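Local coordinates for vacuolar aminopeptidase 1 (Saccharomyces cerevisiae S288c, PDB 4R8F), which removes amino acids, preferably neutral or hydrophobic ones, from the N-termini of peptides as a dodecameric zinc aminopeptidase, and travels to the yeast vacuole as Cvt cargo, at residues H88-T93 / N294-S299; T93-P98 / A114-T119; A148-T153 / K221-E226. All coordinates share one frame; numbering follows the deposited sequence.

How the contacts relate
Contact 1 belongs to the dinuclear zinc site, its centre about 8 Å from the centre of the chain; it is partly buried, and its chemistry is that of carboxylates, a histidine and backbone N-H groups. Contact 2 is a buried backbone pairing in a beta hairpin. The two share T93 and touch directly: the Y116 hydroxyl of contact 2 probably hydrogen-bonds with D90 and N294 of contact 1, and both meet a second subunit. Contact 3, also partly buried, lies about 24 Å from contact 1, centre to centre, and is made mainly by apolar side chains. It reaches the same antiparallel sheet as contact 2, at a strand outermost within this chain, but stays clear of other chains.

Contact 1: H88-T93 / N294-S299; sequences HVDALT and NEEIGS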
# COMPACT_ATOMS: atom_id res chain seq x y z
N HIS A 88 -43.88 -14.16 -5.06
CA HIS A 88 -43.02 -15.28 -5.42
C HIS A 88 -42.96 -16.34 -4.33
O HIS A 88 -43.11 -16.04 -3.15
CB HIS A 88 -41.62 -14.81 -5.87
CG HIS A 88 -40.81 -14.14 -4.81
ND1 HIS A 88 -39.87 -14.83 -4.06
CD2 HIS A 88 -40.75 -12.86 -4.39
CE1 HIS A 88 -39.28 -13.99 -3.22
NE2 HIS A 88 -39.80 -12.79 -3.40
N VAL A 89 -42.79 -17.59 -4.76
CA VAL A 89 -42.77 -18.73 -3.85
C VAL A 89 -41.41 -19.44 -3.77
O VAL A 89 -41.23 -20.30 -2.91
CB VAL A 89 -43.87 -19.77 -4.20
CG1 VAL A 89 -45.23 -19.25 -3.77
CG2 VAL A 89 -43.85 -20.14 -5.68
N ASP A 90 -40.47 -19.09 -4.65
CA ASP A 90 -39.10 -19.60 -4.51
C ASP A 90 -38.43 -18.92 -3.33
O ASP A 90 -38.74 -17.77 -3.00
CB ASP A 90 -38.27 -19.42 -5.79
CG ASP A 90 -37.97 -17.96 -6.11
OD1 ASP A 90 -38.89 -17.12 -5.97
OD2 ASP A 90 -36.82 -17.66 -6.51
N ALA A 91 -37.52 -19.65 -2.70
CA ALA A 91 -36.78 -19.15 -1.55
C ALA A 91 -35.33 -19.53 -1.72
O ALA A 91 -35.00 -20.42 -2.51
CB ALA A 91 -37.34 -19.74 -0.27
N LEU A 92 -34.45 -18.87 -0.98
CA LEU A 92 -33.04 -19.21 -1.00
C LEU A 92 -32.86 -20.61 -0.44
O LEU A 92 -33.35 -20.91 0.65
CB LEU A 92 -32.22 -18.24 -0.15
CG LEU A 92 -32.23 -16.76 -0.53
CD1 LEU A 92 -31.11 -16.07 0.23
CD2 LEU A 92 -32.07 -16.55 -2.02
N THR A 93 -32.17 -21.47 -1.19
CA THR A 93 -31.82 -22.79 -0.70
C THR A 93 -30.51 -23.29 -1.29
O THR A 93 -29.85 -22.61 -2.08
CB THR A 93 -32.92 -23.85 -1.00
OG1 THR A 93 -33.43 -23.66 -2.33
CG2 THR A 93 -34.06 -23.75 0.02
N ASN A 294 -38.45 -18.32 -9.34
CA ASN A 294 -37.24 -17.65 -9.83
C ASN A 294 -37.13 -16.14 -9.65
O ASN A 294 -36.49 -15.47 -10.46
CB ASN A 294 -37.00 -18.00 -11.31
CG ASN A 294 -36.93 -19.49 -11.57
OD1 ASN A 294 -37.31 -19.95 -12.64
ND2 ASN A 294 -36.43 -20.26 -10.59
N GLU A 295 -37.73 -15.59 -8.60
CA GLU A 295 -37.53 -14.17 -8.27
C GLU A 295 -36.12 -13.93 -7.72
O GLU A 295 -35.52 -12.89 -8.00
CB GLU A 295 -38.58 -13.69 -7.27
CG GLU A 295 -38.66 -12.17 -7.14
CD GLU A 295 -37.61 -11.57 -6.21
OE1 GLU A 295 -37.16 -10.44 -6.48
OE2 GLU A 295 -37.24 -12.23 -5.21
N GLU A 296 -35.59 -14.89 -6.97
CA GLU A 296 -34.24 -14.80 -6.41
C GLU A 296 -33.16 -14.86 -7.49
O GLU A 296 -31.99 -14.56 -7.24
CB GLU A 296 -34.01 -15.92 -5.38
CG GLU A 296 -34.97 -15.94 -4.20
CD GLU A 296 -34.83 -14.73 -3.29
OE1 GLU A 296 -33.81 -14.01 -3.37
OE2 GLU A 296 -35.76 -14.49 -2.48
N ILE A 297 -33.56 -15.26 -8.70
CA ILE A 297 -32.67 -15.48 -9.83
C ILE A 297 -32.83 -14.39 -10.91
O ILE A 297 -32.14 -14.42 -11.93
CB ILE A 297 -32.87 -16.93 -10.35
CG1 ILE A 297 -31.65 -17.79 -10.01
CG2 ILE A 297 -33.16 -17.04 -11.85
CD1 ILE A 297 -31.51 -18.01 -8.52
N GLY A 298 -33.71 -13.42 -10.67
CA GLY A 298 -33.92 -12.30 -11.60
C GLY A 298 -35.18 -12.37 -12.45
O GLY A 298 -35.41 -11.48 -13.29
N SER A 299 -35.98 -13.42 -12.27
CA SER A 299 -37.33 -13.54 -12.87
C SER A 299 -37.39 -13.84 -14.37
O SER A 299 -38.49 -14.08 -14.89
CB SER A 299 -38.20 -12.30 -12.55
OG SER A 299 -38.60 -12.30 -11.18
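H88 and E295 meet face on: E295 CB sits over the imidazole ring, 3.6 Å from its centroid, in a CH-pi contact. E295 CG is anti to its backbone N (chi1 -165°) and the chain then bends at chi2, which carries OE2 over the rim of the same face. The D90 carboxylate takes two backbone N-H groups at the start of the type I turn E295-G298. E296 N gives a nearly straight bond to the syn lone pair of D90 OD2 at 3.1 Å, with E296 CG packed on the same oxygen, while the bond from E295 N to D90 OD1, at 3.3 Å, is weak. Y116 OH also bonds to OD2, and H88 ND1 makes weak bonds to D90 OD1 and O, so the aspartate ties the turn to the histidine.

The loose side is at L92, which reaches over with one methyl, CD2, 3.4 Å from E296 OE1; both residues are partly exposed. H88, E295 and E296 are zinc ligands of this M18 enzyme, and D341, hydrogen-bonded to H88 NE2, is another. Both segments follow neighbouring parallel strands, 83-88 and 286-292; helix 258-276 packs on the H88-A91 side and helix 22-34 touches V89 and D90.

Contact 2: T93-P98 / A114-T119; sequences TVKLKP and APYGGT
T93-K95 pairs with A114-Y116 in an antiparallel beta hairpin, strands 93-105 and 108-116, within the six-stranded antiparallel sheet. The backbone bonds come first. K95 and A114 form a hydrogen-bonded pair with both bonds made: K95 N to A114 O at 2.7 Å and A114 N to K95 O at 2.8 Å. T93 and Y116 form the next such pair, but unevenly, since Y116 N reaches T93 O at 2.7 Å whereas T93 N to Y116 O is a weak bond of 3.4 Å. Between them V94 faces P115 in a non-hydrogen-bonded pair, where proline costs no bond across the hairpin; V94 CA also lies 3.5 Å from A114 O, in a CA-H...O contact.

The charged and aromatic side chains share the face that carries T93, K95, A114 and Y116. K95 and Y116 run side by side, pointing the same way, with K95 CE coming obliquely to the ring, 3.9 Å from Y116 CD1. K95 NZ is too far from the ring centroid for more than a weak cation-pi attraction; its salt bridges go to D236 and D234. Y116 CG is anti to the backbone N (chi1 171°), and the ring end leads toward the zinc-site loops, where OH bonds to N294 ND2 as well as to D90.

Among apolar contacts, A114 and Y116 also pack on P372 of a second subunit. Across the hairpin, K97 lays its aliphatic chain along A114, with CE 4.0 Å from A114 CB.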
# COMPACT_ATOMS: atom_id res chain seq x y z
N THR A 93 -32.17 -21.47 -1.19
CA THR A 93 -31.82 -22.79 -0.70
C THR A 93 -30.51 -23.29 -1.29
O THR A 93 -29.85 -22.61 -2.08
CB THR A 93 -32.92 -23.85 -1.00
OG1 THR A 93 -33.43 -23.66 -2.33
CG2 THR A 93 -34.06 -23.75 0.02
N VAL A 94 -30.12 -24.47 -0.83
CA VAL A 94 -29.03 -25.23 -1.39
C VAL A 94 -29.70 -26.31 -2.21
O VAL A 94 -30.68 -26.91 -1.79
CB VAL A 94 -28.19 -25.85 -0.26
CG1 VAL A 94 -27.12 -26.77 -0.83
CG2 VAL A 94 -27.58 -24.75 0.60
N LYS A 95 -29.17 -26.55 -3.41
CA LYS A 95 -29.71 -27.57 -4.28
C LYS A 95 -28.69 -28.65 -4.55
O LYS A 95 -27.50 -28.38 -4.70
CB LYS A 95 -30.16 -26.97 -5.60
CG LYS A 95 -31.51 -26.30 -5.50
CD LYS A 95 -32.05 -25.94 -6.87
CE LYS A 95 -33.37 -25.21 -6.76
NZ LYS A 95 -34.51 -26.11 -6.43
N LEU A 96 -29.19 -29.88 -4.60
CA LEU A 96 -28.40 -31.02 -4.99
C LEU A 96 -28.02 -30.82 -6.44
O LEU A 96 -28.88 -30.52 -7.27
CB LEU A 96 -29.24 -32.29 -4.84
CG LEU A 96 -28.51 -33.53 -4.36
CD1 LEU A 96 -28.27 -33.46 -2.86
CD2 LEU A 96 -29.32 -34.77 -4.71
N LYS A 97 -26.73 -30.95 -6.76
CA LYS A 97 -26.29 -30.81 -8.14
C LYS A 97 -26.77 -32.01 -8.97
O LYS A 97 -27.00 -33.09 -8.42
CB LYS A 97 -24.77 -30.68 -8.22
CG LYS A 97 -24.24 -29.34 -7.73
CD LYS A 97 -22.91 -29.02 -8.38
CE LYS A 97 -22.20 -27.87 -7.68
NZ LYS A 97 -21.21 -28.37 -6.68
N PRO A 98 -26.93 -31.82 -10.30
CA PRO A 98 -27.37 -32.87 -11.24
C PRO A 98 -26.61 -34.19 -11.11
O PRO A 98 -27.21 -35.27 -11.24
CB PRO A 98 -27.10 -32.23 -12.61
CG PRO A 98 -27.24 -30.77 -12.37
CD PRO A 98 -26.84 -30.50 -10.95
N ALA A 114 -25.22 -26.80 -4.79
CA ALA A 114 -25.03 -25.44 -5.25
C ALA A 114 -26.01 -24.52 -4.54
O ALA A 114 -27.14 -24.92 -4.26
CB ALA A 114 -25.23 -25.37 -6.75
N PRO A 115 -25.59 -23.28 -4.26
CA PRO A 115 -26.54 -22.33 -3.69
C PRO A 115 -27.53 -21.86 -4.74
O PRO A 115 -27.17 -21.67 -5.90
CB PRO A 115 -25.66 -21.16 -3.22
CG PRO A 115 -24.28 -21.42 -3.75
CD PRO A 115 -24.32 -22.63 -4.63
N TYR A 116 -28.78 -21.67 -4.33
CA TYR A 116 -29.80 -21.11 -5.20
C TYR A 116 -30.18 -19.72 -4.69
O TYR A 116 -30.60 -19.56 -3.55
CB TYR A 116 -31.03 -22.01 -5.23
CG TYR A 116 -32.20 -21.38 -5.94
CD1 TYR A 116 -32.32 -21.45 -7.33
CD2 TYR A 116 -33.17 -20.67 -5.24
CE1 TYR A 116 -33.38 -20.86 -7.99
CE2 TYR A 116 -34.23 -20.06 -5.89
CZ TYR A 116 -34.33 -20.16 -7.26
OH TYR A 116 -35.38 -19.57 -7.92
N GLY A 117 -30.02 -18.72 -5.55
CA GLY A 117 -30.48 -17.36 -5.26
C GLY A 117 -29.50 -16.46 -4.53
O GLY A 117 -29.85 -15.34 -4.15
N GLY A 118 -28.28 -16.93 -4.34
CA GLY A 118 -27.26 -16.14 -3.66
C GLY A 118 -25.93 -16.86 -3.60
O GLY A 118 -25.81 -18.00 -4.04
N THR A 119 -24.92 -16.17 -3.09
CA THR A 119 -23.68 -16.80 -2.66
C THR A 119 -23.84 -16.91 -1.15
O THR A 119 -23.70 -15.91 -0.43
CB THR A 119 -22.44 -15.97 -3.04
OG1 THR A 119 -22.50 -14.69 -2.40
CG2 THR A 119 -22.36 -15.79 -4.55

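Contact 3: A148-T153 / K221-E226; sequences ALVDST and KLAGVE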
# COMPACT_ATOMS: atom_id res chain seq x y z
N ALA A 148 -43.36 -37.28 -8.13
CA ALA A 148 -43.62 -37.54 -6.72
C ALA A 148 -42.90 -36.50 -5.89
O ALA A 148 -41.79 -36.09 -6.23
CB ALA A 148 -43.15 -38.94 -6.34
N LEU A 149 -43.53 -36.07 -4.80
CA LEU A 149 -42.89 -35.17 -3.85
C LEU A 149 -42.32 -35.95 -2.68
O LEU A 149 -42.91 -36.93 -2.21
CB LEU A 149 -43.87 -34.10 -3.38
CG LEU A 149 -44.38 -33.13 -4.45
CD1 LEU A 149 -44.95 -31.88 -3.80
CD2 LEU A 149 -43.31 -32.75 -5.47
N VAL A 150 -41.18 -35.49 -2.20
CA VAL A 150 -40.36 -36.22 -1.25
C VAL A 150 -39.86 -35.23 -0.20
O VAL A 150 -39.59 -34.07 -0.51
CB VAL A 150 -39.24 -36.95 -2.04
CG1 VAL A 150 -37.85 -36.67 -1.49
CG2 VAL A 150 -39.53 -38.44 -2.11
N ASP A 151 -39.77 -35.67 1.04
CA ASP A 151 -39.46 -34.79 2.17
C ASP A 151 -38.96 -35.65 3.34
O ASP A 151 -39.63 -36.60 3.75
CB ASP A 151 -40.72 -34.01 2.57
CG ASP A 151 -40.47 -32.96 3.65
OD1 ASP A 151 -39.31 -32.71 4.02
OD2 ASP A 151 -41.47 -32.37 4.14
N SER A 152 -37.79 -35.31 3.87
CA SER A 152 -37.18 -36.08 4.95
C SER A 152 -37.58 -35.59 6.34
O SER A 152 -37.30 -36.27 7.33
CB SER A 152 -35.65 -36.06 4.82
OG SER A 152 -35.12 -34.80 5.20
N THR A 153 -38.21 -34.43 6.42
CA THR A 153 -38.62 -33.85 7.70
C THR A 153 -39.31 -34.91 8.57
O THR A 153 -40.17 -35.64 8.06
CB THR A 153 -39.59 -32.67 7.48
OG1 THR A 153 -39.02 -31.76 6.53
CG2 THR A 153 -39.87 -31.92 8.78
N LYS A 221 -37.41 -44.76 -1.43
CA LYS A 221 -38.22 -45.25 -0.32
C LYS A 221 -39.33 -44.25 0.06
O LYS A 221 -40.49 -44.63 0.24
CB LYS A 221 -37.35 -45.53 0.91
CG LYS A 221 -38.00 -46.47 1.92
CD LYS A 221 -37.84 -45.99 3.36
CE LYS A 221 -36.61 -46.57 4.04
NZ LYS A 221 -36.85 -47.97 4.50
N LEU A 222 -38.96 -42.97 0.17
CA LEU A 222 -39.91 -41.91 0.50
C LEU A 222 -41.03 -41.79 -0.54
O LEU A 222 -42.19 -41.60 -0.19
CB LEU A 222 -39.19 -40.56 0.60
CG LEU A 222 -38.13 -40.35 1.68
CD1 LEU A 222 -37.39 -39.04 1.42
CD2 LEU A 222 -38.74 -40.35 3.07
N ALA A 223 -40.67 -41.89 -1.82
CA ALA A 223 -41.64 -41.78 -2.91
C ALA A 223 -42.51 -43.02 -3.07
O ALA A 223 -43.61 -42.94 -3.62
CB ALA A 223 -40.93 -41.47 -4.21
N GLY A 224 -42.02 -44.17 -2.62
CA GLY A 224 -42.74 -45.44 -2.75
C GLY A 224 -42.55 -46.07 -4.12
O GLY A 224 -43.47 -46.69 -4.66
N VAL A 225 -41.36 -45.90 -4.68
CA VAL A 225 -41.02 -46.44 -5.99
C VAL A 225 -39.65 -47.12 -5.91
O VAL A 225 -38.98 -47.02 -4.89
CB VAL A 225 -41.02 -45.35 -7.08
CG1 VAL A 225 -42.30 -44.53 -7.02
CG2 VAL A 225 -39.80 -44.44 -6.96
N GLU A 226 -39.26 -47.80 -6.98
CA GLU A 226 -37.94 -48.43 -7.03
C GLU A 226 -36.88 -47.47 -7.54
O GLU A 226 -37.18 -46.50 -8.24
CB GLU A 226 -37.97 -49.69 -7.92
CG GLU A 226 -38.48 -50.94 -7.22
CD GLU A 226 -37.57 -51.40 -6.09
OE1 GLU A 226 -36.39 -50.98 -6.03
OE2 GLU A 226 -38.05 -52.19 -5.24
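L222 holds CG anti to its carbonyl carbon (chi1 -64°), which turns it toward the strand, while the chi1 of V150, 127°, turns CG2 to L222 CB and A223. That methyl does most of the touching: V150 CG2 lies 3.5 Å from L222 CB and 3.9 Å from A223 CB. The other branch, CG1, meets L222 CD1 at 3.8 Å, and the two side chains cross at about a right angle. Toward the N-terminal side of the strand A148 and A223 meet methyl to methyl, CB to CB at 4.0 Å; toward its C-terminal end both L222 methyls lie near the carbonyl O of D151, CD2 at 3.9 Å. Apart from that carbonyl, carbon side chains make the main contacts between the segments, and polar groups find partners on their own side. D151 OD1 accepts from T153 N in an Asx turn and from T153 OG1 at 2.7 Å, both from the same face of the carboxylate. On the helix side G224, with positive phi, is the C-prime residue of a Schellman motif. The contact thus lays the C-terminal end of helix 213-223 on strand 146-151, outermost in its sheet within this chain. A223 also touches L135 of the adjoining strand 129-137, and L149, pointing the other way, packs on helix 22-34.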